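Local coordinates for dual oxidase maturation factor 1 (Mus musculus, PDB 6WXU), which probably supports the maturation of the dual oxidase DUOX1 and its transport from the endoplasmic reticulum to the plasma membrane, at residues L211-F216 and L259-L264. Sequence-based numbering, arbitrary orientation.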
loop_
_atom_site.group_PDB
_atom_site.type_symbol
_atom_site.label_atom_id
_atom_site.label_comp_id
_atom_site.label_asym_id
_atom_site.label_seq_id
_atom_site.Cartn_x
_atom_site.Cartn_y
_atom_site.Cartn_z
ATOM N N LEU B 211 -24.756 9.614 -40.260
ATOM C CA LEU B 211 -25.245 10.771 -39.517
ATOM C C LEU B 211 -25.159 10.543 -38.014
ATOM O O LEU B 211 -24.835 11.463 -37.259
ATOM C CB LEU B 211 -26.679 11.091 -39.925
ATOM C CG LEU B 211 -26.853 11.830 -41.245
ATOM C CD1 LEU B 211 -28.322 12.012 -41.543
ATOM C CD2 LEU B 211 -26.163 13.168 -41.176
ATOM N N ALA B 212 -25.454 9.326 -37.558
ATOM C CA ALA B 212 -25.318 9.026 -36.138
ATOM C C ALA B 212 -23.858 9.045 -35.714
ATOM O O ALA B 212 -23.524 9.551 -34.635
ATOM C CB ALA B 212 -25.952 7.676 -35.826
ATOM N N THR B 213 -22.974 8.499 -36.550
ATOM C CA THR B 213 -21.547 8.552 -36.256
ATOM C C THR B 213 -21.070 9.985 -36.065
ATOM O O THR B 213 -20.182 10.239 -35.246
ATOM C CB THR B 213 -20.761 7.869 -37.373
ATOM O OG1 THR B 213 -21.234 6.527 -37.533
ATOM C CG2 THR B 213 -19.289 7.831 -37.045
ATOM N N GLY B 214 -21.648 10.930 -36.799
ATOM C CA GLY B 214 -21.289 12.325 -36.627
ATOM C C GLY B 214 -21.946 12.988 -35.431
ATOM O O GLY B 214 -21.313 13.768 -34.707
ATOM N N LEU B 215 -23.225 12.681 -35.210
ATOM C CA LEU B 215 -23.962 13.328 -34.131
ATOM C C LEU B 215 -23.438 12.924 -32.764
ATOM O O LEU B 215 -23.470 13.730 -31.832
ATOM C CB LEU B 215 -25.449 13.010 -34.238
ATOM C CG LEU B 215 -26.190 13.678 -35.394
ATOM C CD1 LEU B 215 -27.624 13.203 -35.437
ATOM C CD2 LEU B 215 -26.133 15.185 -35.265
ATOM N N PHE B 216 -22.945 11.698 -32.615
ATOM C CA PHE B 216 -22.422 11.319 -31.309
ATOM C C PHE B 216 -21.061 11.943 -31.029
ATOM O O PHE B 216 -20.742 12.225 -29.870
ATOM C CB PHE B 216 -22.371 9.803 -31.183
ATOM C CG PHE B 216 -23.706 9.193 -30.897
ATOM C CD1 PHE B 216 -24.222 9.204 -29.619
ATOM C CD2 PHE B 216 -24.457 8.633 -31.909
ATOM C CE1 PHE B 216 -25.450 8.657 -29.353
ATOM C CE2 PHE B 216 -25.687 8.085 -31.648
ATOM C CZ PHE B 216 -26.183 8.097 -30.370
ATOM N N LEU B 259 -18.196 16.763 -38.377
ATOM C CA LEU B 259 -18.784 17.461 -39.514
ATOM C C LEU B 259 -18.581 16.690 -40.811
ATOM O O LEU B 259 -19.446 16.723 -41.692
ATOM C CB LEU B 259 -18.198 18.863 -39.638
ATOM C CG LEU B 259 -18.483 19.797 -38.466
ATOM C CD1 LEU B 259 -18.009 21.202 -38.774
ATOM C CD2 LEU B 259 -19.960 19.784 -38.147
ATOM N N LEU B 260 -17.459 15.982 -40.945
ATOM C CA LEU B 260 -17.238 15.180 -42.144
ATOM C C LEU B 260 -18.250 14.045 -42.242
ATOM O O LEU B 260 -18.847 13.823 -43.301
ATOM C CB LEU B 260 -15.816 14.627 -42.152
ATOM C CG LEU B 260 -15.515 13.645 -43.282
ATOM C CD1 LEU B 260 -15.636 14.345 -44.614
ATOM C CD2 LEU B 260 -14.139 13.035 -43.115
ATOM N N CYS B 261 -18.448 13.306 -41.149
ATOM C CA CYS B 261 -19.417 12.215 -41.161
ATOM C C CYS B 261 -20.823 12.732 -41.427
ATOM O O CYS B 261 -21.597 12.099 -42.154
ATOM C CB CYS B 261 -19.375 11.451 -39.840
ATOM S SG CYS B 261 -17.823 10.612 -39.505
ATOM N N ILE B 262 -21.178 13.875 -40.843
ATOM C CA ILE B 262 -22.505 14.433 -41.079
ATOM C C ILE B 262 -22.670 14.815 -42.542
ATOM O O ILE B 262 -23.719 14.564 -43.152
ATOM C CB ILE B 262 -22.753 15.628 -40.143
ATOM C CG1 ILE B 262 -23.007 15.129 -38.724
ATOM C CG2 ILE B 262 -23.915 16.464 -40.634
ATOM C CD1 ILE B 262 -23.403 16.207 -37.772
ATOM N N LEU B 263 -21.634 15.406 -43.137
ATOM C CA LEU B 263 -21.712 15.779 -44.543
ATOM C C LEU B 263 -21.857 14.555 -45.435
ATOM O O LEU B 263 -22.648 14.563 -46.385
ATOM C CB LEU B 263 -20.480 16.587 -44.936
ATOM C CG LEU B 263 -20.385 16.953 -46.413
ATOM C CD1 LEU B 263 -21.607 17.745 -46.830
ATOM C CD2 LEU B 263 -19.115 17.734 -46.686
ATOM N N LEU B 264 -21.109 13.488 -45.145
ATOM C CA LEU B 264 -21.220 12.276 -45.952
ATOM C C LEU B 264 -22.604 11.658 -45.830
ATOM O O LEU B 264 -23.184 11.216 -46.829
ATOM C CB LEU B 264 -20.152 11.267 -45.546
ATOM C CG LEU B 264 -18.714 11.647 -45.876
ATOM C CD1 LEU B 264 -17.792 10.484 -45.587
ATOM C CD2 LEU B 264 -18.609 12.074 -47.322
#
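Two helices of the membrane bundle, both predicted to span the bilayer, run antiparallel here and meet at a glycine: C261 and I262 of one lie against G214 of the other. The short segments are inclined at 154° and their axes come within 7.3 Å, a separation consistent with the absence of a side chain at G214, on whose backbone C261 CB and I262 CG1 pack. The backbones are correspondingly near, with G214 CA 4.9 Å from C261 CA. C261 directs its CB toward G214, 3.8 Å from G214 N, while I262 sends its CG1 branch over the same residue, 3.9 Å from G214 CA. The two branches of I262 then serve different leucines. CG1 stands anti to the carbonyl carbon (chi1 -74°) and the chain is extended beyond it, which carries I262 CD1 to 3.8 Å from L215 CD2, the two side chains crossing at about a right angle. CG2, the shorter branch, meets L211 CD2 at 4.0 Å. That same methyl of L211 also rests on the I262 carbonyl, CD2 to O 3.4 Å, a van der Waals contact on backbone. Beside the glycine, T213 adds its methyl alone: CG2 touches C261 SG at 4.0 Å, whereas the hydroxyl OG1 is hydrogen-bonded to the carbonyl of M209 one turn back in its own helix. The contact is van der Waals packing, of side chains on each other and on backbone. Helix 50-72 closes the side where T213 and C261 meet, through I67 and I63 respectively, and helix 170-199 reaches T213 with C190; further along helix 203-224, Q217 and L218 continue the packing against C261 and I262, while L215 lies on the surface, where it may face lipid.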